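Local atomic coordinates of beta-1,4-exocellulase (Thermobifida fusca, PDB entry 4B4H), a protein that is a family 6 cellobiohydrolase whose catalytic domain, described here, probably hydrolyses the beta-1,4 glycosidic bonds of cellulose. Residues A[181-186]-A[218-223]; A[332-337]-A[414-419]; A[89-94]-A[372-377]; A[79-84]-A[108-113]; A[284-289]-A[347-352]. One frame throughout, in Å; residues are numbered along the deposited sequence. Where two conformers were deposited one is given.

Contact 1 (A[181-186]-A[218-223]); sequences YNYIDA and YVHGFI
Ile184 and Phe222 pair in parallel register between strands 180-185 and 221-224, neighbours in the central sheet, and this end of the contact is the tightly packed one. Ile184 N donates to Gly221 O (3.0 Å), Ile184 O accepts from Ile223 N, and Ala186 N closes the run on Ile223 O (2.8 Å). On one face Ile184 CB rests 3.7 Å from Phe222 CD2, the two side chains side by side, while Ile184 CD1 reaches across to Val219 CG2. Helix 162-175 covers this face through Leu171. On the other face the Tyr183 ring lies over the backbone of Gly221, where a side chain would collide with it; its hydroxyl bonds to Asp347.

Toward Tyr218 the contact is looser and wetter. Asn182 O takes a bond from His220 N (2.9 Å) and a weak one from Gly221 N. With CG beside its own backbone N (chi1 -69°), Asn182 brings ND2 to Tyr218 O at 2.9 Å, in the amide plane. A water bridges Asn182 N and, weakly, Tyr218 O. The partly exposed His220 ring receives the edge of Tyr181 in a T-shaped pair, planes at 86°. Its side chain is about 5 Å from that of Asp281, a calcium ligand in another structure of this protein. Side-chain and water bonds thus supplement the thinning main-chain pairing, and probably keep the segment before strand 221-224 in place.

Contact 2 (A[332-337]-A[414-419]); sequences AGLGER and ANAYPP
Arg337 grips Pro418 O end-on with two nitrogens, NH2 at 2.9 Å and NH1 at 3.1 Å from that oxygen. The acceptor lies in the guanidinium plane for both; NH1 also lies in the carbonyl plane, whereas NH2 approaches from above it. Bends at chi2 (61°) and chi3 (80°) fold the arginine back toward its own backbone, where NH1 donates to Gly335 O as well. The second strong bond is between backbones: Tyr417 N to Leu334 O, 2.9 Å and nearly straight at 165°.

Weaker contacts surround these. Ala416 CA makes a CA-H...O contact with Leu334 O, and Gly333 CA makes another with Asn415 O (3.4 Å); a side chain at Gly333 would run into that oxygen. Leu334 CB meets Ala416 CB at 3.8 Å, and Pro418, which follows a cis peptide bond, sets its CD against Glu336 CA. Farther out, the exposed Tyr417 ring forms a cation-pi pair with Arg298.

The contact joins the loop before strand 339-340 to the tail after helix 406-414. Its chemistry is that of a chain end held largely through main-chain oxygens: one charged guanidinium satisfies carbonyls of both segments and so fixes the C-terminal tail to the loop.

Contact 3 (A[89-94]-A[372-377]); sequences CAALAS and GFDRMC
Asp374 and Ala93 lie at the middle of this contact, their CB atoms 3.9 Å apart. No direct hydrogen bond crosses it, and the polar link runs through a water. That water accepts from Leu92 N at 2.8 Å and donates to Asp374 OD1 at 2.9 Å. The same OD1 takes Met376 N through its anti lone pair, so this one oxygen both fixes the local turn and holds the bridging water. A first torsion that extends CG away from the backbone N (chi1 -169°) swings the carboxylate toward the 89-94 segment.

Asp374 OD2 comes within 2.9 Å of Ala93 O; both are acceptors and no hydrogen bond joins them, a closeness that would be expected to raise the pKa of the acid.

Methyl groups make van der Waals contacts with oxygens: Ala93 CB sits against two successive carbonyls, 3.3 Å from Phe373 O and 3.5 Å from Gly372 O, and Ala91 CB touches Asp374 OD2. Apolar contact, beyond the central CB pair, comes from Leu92, which extends CD1 obliquely to Arg375 CB at 3.7 Å. The charged end of Arg375 leads away to a salt bridge with Asp378.

Two disulfides flank the contact, Cys89 with Cys154 and Cys377 with Cys327. Ser94 bonds to Asp88, a predicted active-site residue, and Met376 lies near Trp326, a predicted substrate-binding residue. The contact therefore joins two long loops beside the probable substrate-binding region of this family 6 domain, and its local signature is an Asx turn, Asp374 OD1 to Met376 N, leading into the 3-10 turn 375-377.

Contact 4 (A[79-84]-A[108-113]); sequences VVIYNL and SEYIDP
Ile81, at the end of strand 75-81, meets Tyr110 of helix 103-121 through its CG2 branch, which lies near the plane of the tyrosine ring at its edge, 3.8 Å from CE2. The same methyl touches Ile111 CD1 at 4.0 Å, so it bridges two neighbouring residues of the helix. Ile111 in turn packs on helix 162-175 through Tyr169 and Ala170.

At Tyr82 the contact becomes polar. Its backbone N donates to Tyr110 OH at 2.9 Å in a nearly straight bond (166°), and the hydroxyl is also hydrogen-bonded to Leu40 O. Tyr110 can reach so far because its CG is trans to the backbone N (chi1 -180°), carrying the ring from the helix to the strand end. The side chain of Tyr82 goes the other way, its OH bonding to Asp88, a predicted active-site residue.

Asn83 supplies the cover over one ring face. Its CB sits 3.5 Å above the centre of the Tyr110 ring, close to the normal, a clear CH-pi contact, while the amide is turned steeply from the ring plane and ND2 bonds to Glu97. A phenylalanine in place of Tyr110 would probably leave Tyr82 N and Leu40 O without their shared partner in a buried setting.

Segment 108-113 of the helix runs at 147° to strand segment 79-81, packing against the parallel strands of the sheet, next to the loop that leads to Asp88. Strand 75-81, helix 103-121 and strand 127-133, the two strands being parallel neighbours, form a beta-alpha-beta crossover of the family 6 catalytic domain.

Contact 5 (A[284-289]-A[347-352]); sequences MLIDTS and DAYVWV
Asp287 has its CG turned away from the backbone N (chi1 -177°), which carries the carboxylate over to Val352, and Trp351 CG lies beside its own N (chi1 -82°), laying the indole against Ser289. These groups sit at and just beyond the C-terminal ends of neighbouring parallel strands, 283-287 and 346-350, in the central sheet of the family 6 catalytic domain. Val350 N donates to Ile286 O at 3.0 Å and Thr288 N to Val350 O at 2.9 Å; the bond from Ile286 N to Ala348 O is weak. Ile286 CD1 packs at 3.6 Å on Tyr349 CE1 on one face, and Leu285 CD2 on Ala348 CB on the other.

Three donors meet Asp287 OD1 well out of the carboxylate plane, Val352 N (3.1 Å) from one side and Ser289 N, in an Asx turn, and OG from the other. OD2 bonds to Ala227 N and Lys353 N, so the donors fix the carboxylate's rotation. Alanine here would probably leave the N-H groups of Val352, Ser289, Ala227 and Lys353 without their acceptor and the Ser289 hydroxyl free to turn. Trp351 NE1 and Thr288 OG1 both bond to Glu336 O, and Ser289 CA lies over the five-membered ring of Trp351, 3.5 Å from its centroid.

From the N terminus, contact 4 closes first, a short strand-to-helix connection, and contact 1 follows in series by joining two neighbouring strands. Contact 5 pairs two later strands of the same sheet and touches both: strand 221-224 lies beside strand 283-287, Tyr183 OH meets Asp347 OD2, and Val80 packs on Val352. Contact 3 spans most of the chain, from 89-94 to 372-377, enclosing contacts 1 and 5 and crossing contacts 4 and 2. Contact 2 crosses contact 5 and touches it through Glu336 O, linking the C-terminal tail to the sheet. Contacts 2 and 4 lie on opposite sides of the chain's centre, about 31 Å between centres.

Contact 1 (A[181-186]-A[218-223])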
# COMPACT_ATOMS: atom_id res chain seq x y z
N TYR A 181 8.81 -5.53 -13.08
CA TYR A 181 7.39 -5.85 -13.08
C TYR A 181 6.63 -4.75 -12.34
O TYR A 181 6.64 -4.70 -11.11
CB TYR A 181 7.17 -7.24 -12.43
CG TYR A 181 7.88 -8.37 -13.18
CD1 TYR A 181 9.27 -8.55 -13.08
CD2 TYR A 181 7.17 -9.25 -13.98
CE1 TYR A 181 9.92 -9.57 -13.78
CE2 TYR A 181 7.81 -10.27 -14.67
CZ TYR A 181 9.18 -10.42 -14.56
OH TYR A 181 9.82 -11.44 -15.25
N ASN A 182 5.92 -3.92 -13.10
CA ASN A 182 5.22 -2.76 -12.53
C ASN A 182 3.86 -3.09 -11.99
O ASN A 182 3.01 -3.59 -12.71
CB ASN A 182 5.02 -1.70 -13.61
CG ASN A 182 6.31 -1.02 -14.06
OD1 ASN A 182 7.26 -0.85 -13.29
ND2 ASN A 182 6.36 -0.66 -15.33
N TYR A 183 3.60 -2.70 -10.74
CA TYR A 183 2.26 -2.79 -10.18
C TYR A 183 1.79 -1.40 -9.79
O TYR A 183 2.43 -0.73 -8.99
CB TYR A 183 2.21 -3.75 -8.97
CG TYR A 183 2.47 -5.18 -9.33
CD1 TYR A 183 3.75 -5.61 -9.69
CD2 TYR A 183 1.44 -6.10 -9.32
CE1 TYR A 183 3.99 -6.93 -10.06
CE2 TYR A 183 1.66 -7.43 -9.67
CZ TYR A 183 2.95 -7.84 -10.02
OH TYR A 183 3.18 -9.16 -10.38
N ILE A 184 0.65 -0.99 -10.34
CA ILE A 184 0.08 0.31 -9.99
C ILE A 184 -0.67 0.18 -8.67
O ILE A 184 -1.45 -0.75 -8.46
CB ILE A 184 -0.89 0.85 -11.06
CG1 ILE A 184 -0.16 1.17 -12.37
CG2 ILE A 184 -1.60 2.10 -10.54
CD1 ILE A 184 -1.05 1.40 -13.56
N ASP A 185 -0.41 1.09 -7.74
CA ASP A 185 -1.13 1.08 -6.49
C ASP A 185 -2.61 1.37 -6.73
O ASP A 185 -2.96 2.29 -7.47
CB ASP A 185 -0.57 2.09 -5.50
CG ASP A 185 -1.26 1.99 -4.17
OD1 ASP A 185 -0.86 1.11 -3.36
OD2 ASP A 185 -2.23 2.76 -3.96
N ALA A 186 -3.48 0.61 -6.06
CA ALA A 186 -4.92 0.65 -6.30
C ALA A 186 -5.69 0.88 -5.00
O ALA A 186 -6.80 0.35 -4.79
CB ALA A 186 -5.35 -0.67 -6.95
N TYR A 218 2.89 -2.05 -20.23
CA TYR A 218 3.87 -1.75 -19.18
C TYR A 218 3.32 -1.96 -17.76
O TYR A 218 4.01 -1.69 -16.77
CB TYR A 218 4.43 -0.33 -19.33
CG TYR A 218 5.11 -0.10 -20.65
CD1 TYR A 218 6.08 -0.98 -21.14
CD2 TYR A 218 4.76 1.00 -21.43
CE1 TYR A 218 6.69 -0.75 -22.36
CE2 TYR A 218 5.36 1.24 -22.65
CZ TYR A 218 6.33 0.37 -23.11
OH TYR A 218 6.90 0.61 -24.34
N VAL A 219 2.08 -2.43 -17.66
CA VAL A 219 1.48 -2.72 -16.36
C VAL A 219 1.33 -4.21 -16.18
O VAL A 219 0.63 -4.87 -16.96
CB VAL A 219 0.11 -2.02 -16.18
CG1 VAL A 219 -0.45 -2.29 -14.79
CG2 VAL A 219 0.27 -0.52 -16.38
N HIS A 220 1.99 -4.74 -15.15
CA HIS A 220 1.97 -6.17 -14.90
C HIS A 220 0.86 -6.52 -13.96
O HIS A 220 0.42 -7.68 -13.92
CB HIS A 220 3.31 -6.64 -14.34
CG HIS A 220 3.58 -8.09 -14.61
ND1 HIS A 220 4.02 -8.54 -15.81
CD2 HIS A 220 3.42 -9.22 -13.81
CE1 HIS A 220 4.15 -9.87 -15.77
NE2 HIS A 220 3.78 -10.29 -14.55
N GLY A 221 0.39 -5.53 -13.21
CA GLY A 221 -0.68 -5.75 -12.26
C GLY A 221 -0.94 -4.56 -11.39
O GLY A 221 -0.52 -3.45 -11.71
N PHE A 222 -1.66 -4.83 -10.30
CA PHE A 222 -2.07 -3.82 -9.35
C PHE A 222 -1.84 -4.32 -7.93
O PHE A 222 -1.86 -5.51 -7.67
CB PHE A 222 -3.54 -3.45 -9.59
CG PHE A 222 -3.79 -2.79 -10.92
CD1 PHE A 222 -3.93 -3.55 -12.09
CD2 PHE A 222 -3.85 -1.41 -11.02
CE1 PHE A 222 -4.14 -2.94 -13.32
CE2 PHE A 222 -4.06 -0.80 -12.25
CZ PHE A 222 -4.20 -1.56 -13.39
N ILE A 223 -1.59 -3.40 -7.01
CA ILE A 223 -1.46 -3.72 -5.60
C ILE A 223 -2.44 -2.93 -4.74
O ILE A 223 -2.50 -1.68 -4.84
CB ILE A 223 -0.00 -3.54 -5.09
CG1 ILE A 223 0.09 -3.84 -3.59
CG2 ILE A 223 0.49 -2.12 -5.33
CD1 ILE A 223 1.51 -3.94 -3.07
O HOH W 1 5.49 -4.23 -16.35

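Contact 2 (A[332-337]-A[414-419])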
# COMPACT_ATOMS: atom_id res chain seq x y z
N ALA A 332 -3.31 -3.16 15.74
CA ALA A 332 -3.09 -3.92 14.52
C ALA A 332 -2.14 -5.09 14.77
O ALA A 332 -1.34 -5.08 15.72
CB ALA A 332 -2.58 -3.02 13.41
N GLY A 333 -2.21 -6.11 13.92
CA GLY A 333 -1.25 -7.21 14.02
C GLY A 333 -0.64 -7.58 12.69
O GLY A 333 -1.23 -7.34 11.64
N LEU A 334 0.55 -8.18 12.73
CA LEU A 334 1.17 -8.72 11.52
C LEU A 334 0.19 -9.62 10.80
O LEU A 334 -0.52 -10.40 11.43
CB LEU A 334 2.43 -9.53 11.85
CG LEU A 334 3.61 -8.76 12.42
CD1 LEU A 334 4.71 -9.69 12.91
CD2 LEU A 334 4.18 -7.81 11.39
N GLY A 335 0.14 -9.50 9.48
CA GLY A 335 -0.74 -10.35 8.68
C GLY A 335 -0.10 -11.63 8.20
O GLY A 335 1.00 -12.00 8.64
N GLU A 336 -0.81 -12.32 7.31
CA GLU A 336 -0.28 -13.49 6.62
C GLU A 336 1.08 -13.18 6.03
O GLU A 336 1.30 -12.09 5.47
CB GLU A 336 -1.23 -13.96 5.51
CG GLU A 336 -0.94 -15.37 5.00
CD GLU A 336 -2.03 -15.90 4.08
OE1 GLU A 336 -3.15 -15.35 4.12
OE2 GLU A 336 -1.77 -16.88 3.32
N ARG A 337 2.00 -14.12 6.16
CA ARG A 337 3.33 -13.94 5.64
C ARG A 337 3.34 -14.00 4.11
O ARG A 337 2.43 -14.56 3.49
CB ARG A 337 4.30 -14.97 6.27
CG ARG A 337 5.04 -14.43 7.50
CD ARG A 337 4.12 -14.03 8.65
NE ARG A 337 3.67 -15.18 9.42
CZ ARG A 337 2.64 -15.20 10.26
NH1 ARG A 337 1.86 -14.13 10.44
NH2 ARG A 337 2.37 -16.33 10.91
N ALA A 414 2.70 -9.30 18.76
CA ALA A 414 1.82 -10.09 19.64
C ALA A 414 0.45 -10.35 19.01
O ALA A 414 -0.25 -11.32 19.36
CB ALA A 414 1.68 -9.43 21.01
N ASN A 415 0.06 -9.49 18.08
CA ASN A 415 -1.25 -9.57 17.44
C ASN A 415 -1.22 -10.24 16.06
O ASN A 415 -2.21 -10.24 15.33
CB ASN A 415 -1.88 -8.18 17.37
CG ASN A 415 -2.38 -7.70 18.72
OD1 ASN A 415 -2.54 -8.48 19.65
ND2 ASN A 415 -2.64 -6.39 18.82
N ALA A 416 -0.09 -10.86 15.72
CA ALA A 416 0.07 -11.55 14.44
C ALA A 416 -1.03 -12.59 14.23
O ALA A 416 -1.40 -13.30 15.17
CB ALA A 416 1.45 -12.19 14.37
N TYR A 417 -1.56 -12.66 13.01
CA TYR A 417 -2.49 -13.69 12.59
C TYR A 417 -2.17 -14.07 11.15
O TYR A 417 -2.02 -13.18 10.32
CB TYR A 417 -3.95 -13.25 12.70
CG TYR A 417 -4.88 -14.45 12.72
CD1 TYR A 417 -5.19 -15.08 13.92
CD2 TYR A 417 -5.43 -14.97 11.54
CE1 TYR A 417 -6.02 -16.18 13.96
CE2 TYR A 417 -6.27 -16.08 11.57
CZ TYR A 417 -6.57 -16.68 12.79
OH TYR A 417 -7.40 -17.78 12.87
N PRO A 418 -1.99 -15.38 10.86
CA PRO A 418 -1.92 -16.53 11.77
C PRO A 418 -0.82 -16.27 12.80
O PRO A 418 0.10 -15.52 12.52
CB PRO A 418 -1.50 -17.69 10.84
CG PRO A 418 -1.87 -17.24 9.47
CD PRO A 418 -1.69 -15.75 9.47
N PRO A 419 -0.93 -16.86 14.00
CA PRO A 419 0.11 -16.62 15.00
C PRO A 419 1.45 -17.26 14.61
O PRO A 419 1.50 -18.14 13.73
CB PRO A 419 -0.46 -17.28 16.27
CG PRO A 419 -1.45 -18.28 15.76
CD PRO A 419 -2.04 -17.67 14.53

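Contact 3 (A[89-94]-A[372-377])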
# COMPACT_ATOMS: atom_id res chain seq x y z
N CYS A 89 -1.89 14.35 -2.14
CA CYS A 89 -2.53 15.67 -2.31
C CYS A 89 -3.72 15.96 -1.38
O CYS A 89 -4.16 17.10 -1.31
CB CYS A 89 -2.94 15.90 -3.77
SG CYS A 89 -4.18 14.72 -4.38
N ALA A 90 -4.22 14.93 -0.70
CA ALA A 90 -5.35 15.11 0.22
C ALA A 90 -4.90 15.20 1.67
O ALA A 90 -5.71 15.54 2.54
CB ALA A 90 -6.36 13.98 0.07
N ALA A 91 -3.64 14.88 1.93
CA ALA A 91 -3.14 14.82 3.30
C ALA A 91 -2.96 16.21 3.90
O ALA A 91 -2.74 17.19 3.18
CB ALA A 91 -1.83 14.04 3.38
N LEU A 92 -3.10 16.28 5.22
CA LEU A 92 -2.88 17.53 5.95
C LEU A 92 -1.44 18.02 5.81
O LEU A 92 -1.18 19.23 5.74
CB LEU A 92 -3.20 17.34 7.44
CG LEU A 92 -4.66 17.03 7.80
CD1 LEU A 92 -4.82 16.71 9.28
CD2 LEU A 92 -5.59 18.17 7.39
N ALA A 93 -0.51 17.07 5.76
CA ALA A 93 0.90 17.33 5.57
C ALA A 93 1.48 16.21 4.72
O ALA A 93 1.10 15.05 4.86
CB ALA A 93 1.61 17.39 6.91
N SER A 94 2.40 16.55 3.82
CA SER A 94 3.08 15.52 3.05
C SER A 94 4.58 15.58 3.22
O SER A 94 5.17 16.67 3.24
CB SER A 94 2.71 15.57 1.56
OG SER A 94 3.41 14.57 0.84
N GLY A 372 6.53 17.38 7.47
CA GLY A 372 5.52 18.14 8.21
C GLY A 372 4.61 17.28 9.06
O GLY A 372 4.31 16.13 8.73
N PHE A 373 4.17 17.85 10.18
CA PHE A 373 3.29 17.15 11.12
C PHE A 373 1.91 16.90 10.50
O PHE A 373 1.19 17.83 10.16
CB PHE A 373 3.19 17.98 12.41
CG PHE A 373 2.24 17.42 13.44
CD1 PHE A 373 2.19 16.05 13.72
CD2 PHE A 373 1.43 18.29 14.18
CE1 PHE A 373 1.32 15.57 14.68
CE2 PHE A 373 0.58 17.81 15.14
CZ PHE A 373 0.52 16.45 15.40
N ASP A 374 1.55 15.63 10.35
CA ASP A 374 0.25 15.25 9.79
C ASP A 374 -0.62 14.77 10.94
O ASP A 374 -0.30 13.77 11.59
CB ASP A 374 0.43 14.13 8.74
CG ASP A 374 -0.84 13.85 7.93
OD1 ASP A 374 -1.94 13.76 8.51
OD2 ASP A 374 -0.72 13.67 6.69
N ARG A 375 -1.72 15.49 11.19
CA ARG A 375 -2.53 15.25 12.38
C ARG A 375 -3.29 13.91 12.34
O ARG A 375 -3.71 13.42 13.38
CB ARG A 375 -3.47 16.43 12.68
CG ARG A 375 -2.74 17.65 13.24
CD ARG A 375 -3.63 18.45 14.17
NE ARG A 375 -4.02 17.66 15.35
CZ ARG A 375 -4.75 18.11 16.36
NH1 ARG A 375 -5.16 19.38 16.38
NH2 ARG A 375 -5.04 17.31 17.37
N MET A 376 -3.41 13.30 11.17
CA MET A 376 -3.94 11.93 11.11
C MET A 376 -3.08 10.90 11.88
O MET A 376 -3.54 9.80 12.17
CB MET A 376 -4.22 11.50 9.67
CG MET A 376 -5.60 11.94 9.17
SD MET A 376 -7.04 11.32 10.10
CE MET A 376 -7.17 9.66 9.46
N CYS A 377 -1.85 11.28 12.24
CA CYS A 377 -0.98 10.44 13.07
C CYS A 377 -1.06 10.79 14.55
O CYS A 377 -0.43 10.13 15.40
CB CYS A 377 0.45 10.56 12.59
SG CYS A 377 0.65 9.74 11.00
O HOH W 2 -3.89 13.87 6.41

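Contact 4 (A[79-84]-A[108-113])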
# COMPACT_ATOMS: atom_id res chain seq x y z
N VAL A 79 10.49 -2.91 -4.83
CA VAL A 79 10.97 -1.54 -4.71
C VAL A 79 9.75 -0.62 -4.81
O VAL A 79 8.99 -0.70 -5.77
CB VAL A 79 11.97 -1.20 -5.86
CG1 VAL A 79 12.27 0.29 -5.89
CG2 VAL A 79 13.28 -1.97 -5.73
N VAL A 80 9.57 0.28 -3.84
CA VAL A 80 8.41 1.20 -3.88
C VAL A 80 8.85 2.51 -4.49
O VAL A 80 9.80 3.11 -4.02
CB VAL A 80 7.82 1.46 -2.47
CG1 VAL A 80 6.47 2.12 -2.62
CG2 VAL A 80 7.66 0.15 -1.70
N ILE A 81 8.16 2.91 -5.56
CA ILE A 81 8.35 4.18 -6.27
C ILE A 81 7.33 5.16 -5.70
O ILE A 81 6.11 4.94 -5.83
CB ILE A 81 8.11 3.98 -7.78
CG1 ILE A 81 8.98 2.82 -8.32
CG2 ILE A 81 8.35 5.26 -8.57
CD1 ILE A 81 10.47 2.90 -7.96
N TYR A 82 7.78 6.26 -5.09
CA TYR A 82 6.88 7.06 -4.27
C TYR A 82 7.38 8.48 -4.05
O TYR A 82 7.80 8.83 -2.95
CB TYR A 82 6.66 6.35 -2.93
CG TYR A 82 5.74 7.02 -1.94
CD1 TYR A 82 4.57 7.66 -2.37
CD2 TYR A 82 5.99 6.94 -0.57
CE1 TYR A 82 3.71 8.24 -1.45
CE2 TYR A 82 5.14 7.53 0.36
CZ TYR A 82 3.99 8.17 -0.09
OH TYR A 82 3.15 8.75 0.85
N ASN A 83 7.34 9.28 -5.11
CA ASN A 83 7.84 10.67 -5.03
C ASN A 83 7.16 11.64 -5.99
O ASN A 83 7.79 12.63 -6.37
CB ASN A 83 9.38 10.71 -5.21
CG ASN A 83 10.01 11.98 -4.65
OD1 ASN A 83 9.47 12.58 -3.73
ND2 ASN A 83 11.17 12.36 -5.18
N LEU A 84 5.88 11.41 -6.31
CA LEU A 84 5.18 12.26 -7.27
C LEU A 84 5.20 13.73 -6.86
O LEU A 84 5.23 14.03 -5.67
CB LEU A 84 3.71 11.83 -7.42
CG LEU A 84 3.45 10.69 -8.41
CD1 LEU A 84 1.99 10.29 -8.31
CD2 LEU A 84 3.83 10.97 -9.86
N SER A 108 13.45 13.77 -14.27
CA SER A 108 14.90 13.79 -14.48
C SER A 108 15.78 13.40 -13.30
O SER A 108 16.90 12.87 -13.50
CB SER A 108 15.34 15.15 -15.02
OG SER A 108 16.74 15.16 -15.26
N GLU A 109 15.32 13.69 -12.08
CA GLU A 109 16.14 13.50 -10.87
C GLU A 109 15.69 12.34 -9.99
O GLU A 109 16.37 11.99 -9.04
CB GLU A 109 16.22 14.80 -10.05
CG GLU A 109 16.59 16.04 -10.85
CD GLU A 109 17.81 15.85 -11.73
OE1 GLU A 109 18.86 15.40 -11.23
OE2 GLU A 109 17.73 16.15 -12.94
N TYR A 110 14.52 11.78 -10.30
CA TYR A 110 13.99 10.65 -9.54
C TYR A 110 13.83 9.37 -10.40
O TYR A 110 14.59 8.42 -10.24
CB TYR A 110 12.72 11.06 -8.79
CG TYR A 110 12.14 9.94 -7.99
CD1 TYR A 110 12.74 9.52 -6.80
CD2 TYR A 110 10.99 9.29 -8.42
CE1 TYR A 110 12.22 8.47 -6.06
CE2 TYR A 110 10.46 8.24 -7.68
CZ TYR A 110 11.07 7.84 -6.51
OH TYR A 110 10.55 6.79 -5.79
N ILE A 111 12.88 9.36 -11.34
CA ILE A 111 12.68 8.21 -12.23
C ILE A 111 13.90 7.81 -13.07
O ILE A 111 14.27 6.63 -13.10
CB ILE A 111 11.46 8.43 -13.16
CG1 ILE A 111 10.20 8.65 -12.33
CG2 ILE A 111 11.27 7.27 -14.13
CD1 ILE A 111 9.73 7.42 -11.59
N ASP A 112 14.47 8.78 -13.78
CA ASP A 112 15.58 8.51 -14.71
C ASP A 112 16.80 7.79 -14.07
O ASP A 112 17.26 6.78 -14.62
CB ASP A 112 16.00 9.79 -15.48
CG ASP A 112 15.03 10.15 -16.62
OD1 ASP A 112 14.06 9.42 -16.87
OD2 ASP A 112 15.25 11.17 -17.30
N PRO A 113 17.28 8.29 -12.91
CA PRO A 113 18.39 7.61 -12.21
C PRO A 113 17.98 6.24 -11.66
O PRO A 113 18.83 5.37 -11.55
CB PRO A 113 18.71 8.57 -11.04
CG PRO A 113 17.48 9.39 -10.89
CD PRO A 113 16.97 9.58 -12.28

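Contact 5 (A[284-289]-A[347-352])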
# COMPACT_ATOMS: atom_id res chain seq x y z
N MET A 284 -2.91 -9.58 -9.23
CA MET A 284 -3.07 -8.57 -8.18
C MET A 284 -2.19 -8.91 -6.97
O MET A 284 -1.95 -10.06 -6.68
CB MET A 284 -4.54 -8.46 -7.73
CG MET A 284 -5.57 -8.30 -8.85
SD MET A 284 -5.36 -6.81 -9.86
CE MET A 284 -6.33 -5.66 -8.89
N LEU A 285 -1.74 -7.89 -6.25
CA LEU A 285 -1.08 -8.10 -4.96
C LEU A 285 -1.93 -7.49 -3.85
O LEU A 285 -2.67 -6.53 -4.10
CB LEU A 285 0.31 -7.45 -4.94
CG LEU A 285 1.32 -7.86 -6.02
CD1 LEU A 285 2.60 -7.03 -5.90
CD2 LEU A 285 1.60 -9.36 -5.96
N ILE A 286 -1.86 -8.08 -2.65
CA ILE A 286 -2.36 -7.42 -1.43
C ILE A 286 -1.25 -7.39 -0.38
O ILE A 286 -0.63 -8.41 -0.09
CB ILE A 286 -3.57 -8.13 -0.78
CG1 ILE A 286 -4.69 -8.44 -1.80
CG2 ILE A 286 -4.09 -7.29 0.40
CD1 ILE A 286 -5.68 -9.49 -1.30
N ASP A 287 -1.02 -6.21 0.20
CA ASP A 287 -0.04 -6.08 1.27
C ASP A 287 -0.68 -6.48 2.58
O ASP A 287 -1.59 -5.79 3.06
CB ASP A 287 0.42 -4.62 1.37
CG ASP A 287 1.51 -4.39 2.41
OD1 ASP A 287 1.95 -5.33 3.11
OD2 ASP A 287 1.91 -3.21 2.53
N THR A 288 -0.18 -7.58 3.15
CA THR A 288 -0.72 -8.19 4.37
C THR A 288 0.23 -7.99 5.56
O THR A 288 0.12 -8.70 6.57
CB THR A 288 -0.84 -9.70 4.14
OG1 THR A 288 0.42 -10.16 3.65
CG2 THR A 288 -1.95 -9.99 3.14
N SER A 289 1.13 -7.03 5.43
CA SER A 289 2.14 -6.73 6.47
C SER A 289 1.51 -6.48 7.83
O SER A 289 2.04 -6.90 8.86
CB SER A 289 2.99 -5.51 6.08
OG SER A 289 2.19 -4.35 5.88
N ASP A 347 -1.29 -12.58 -7.64
CA ASP A 347 0.09 -13.05 -7.81
C ASP A 347 0.75 -13.41 -6.48
O ASP A 347 1.59 -14.30 -6.42
CB ASP A 347 0.97 -12.01 -8.53
CG ASP A 347 0.71 -11.92 -10.03
OD1 ASP A 347 0.06 -12.81 -10.61
OD2 ASP A 347 1.17 -10.93 -10.65
N ALA A 348 0.40 -12.68 -5.42
CA ALA A 348 0.99 -12.86 -4.12
C ALA A 348 0.35 -11.97 -3.06
O ALA A 348 -0.21 -10.90 -3.36
CB ALA A 348 2.47 -12.56 -4.17
N TYR A 349 0.44 -12.45 -1.83
CA TYR A 349 0.39 -11.55 -0.69
C TYR A 349 1.82 -11.13 -0.39
O TYR A 349 2.72 -11.95 -0.37
CB TYR A 349 -0.25 -12.22 0.53
CG TYR A 349 -1.69 -12.67 0.35
CD1 TYR A 349 -2.55 -12.07 -0.58
CD2 TYR A 349 -2.21 -13.69 1.15
CE1 TYR A 349 -3.87 -12.50 -0.72
CE2 TYR A 349 -3.52 -14.11 1.03
CZ TYR A 349 -4.34 -13.53 0.10
OH TYR A 349 -5.64 -13.99 0.00
N VAL A 350 2.02 -9.82 -0.18
CA VAL A 350 3.35 -9.25 0.01
C VAL A 350 3.43 -8.41 1.29
O VAL A 350 2.41 -8.05 1.82
CB VAL A 350 3.77 -8.44 -1.24
CG1 VAL A 350 3.96 -9.37 -2.43
CG2 VAL A 350 2.76 -7.36 -1.62
N TRP A 351 4.63 -8.23 1.84
CA TRP A 351 4.84 -7.26 2.91
C TRP A 351 5.55 -6.09 2.29
O TRP A 351 6.79 -6.07 2.25
CB TRP A 351 5.67 -7.88 4.04
CG TRP A 351 4.89 -8.73 5.02
CD1 TRP A 351 3.60 -9.25 4.88
CD2 TRP A 351 5.34 -9.21 6.34
NE1 TRP A 351 3.24 -9.99 5.99
CE2 TRP A 351 4.25 -10.01 6.89
CE3 TRP A 351 6.52 -9.08 7.07
CZ2 TRP A 351 4.33 -10.59 8.15
CZ3 TRP A 351 6.59 -9.67 8.33
CH2 TRP A 351 5.52 -10.42 8.85
N VAL A 352 4.80 -5.09 1.83
CA VAL A 352 5.43 -3.93 1.18
C VAL A 352 5.90 -2.94 2.26
O VAL A 352 7.11 -2.71 2.39
CB VAL A 352 4.52 -3.31 0.09
CG1 VAL A 352 5.08 -1.99 -0.39
CG2 VAL A 352 4.42 -4.26 -1.09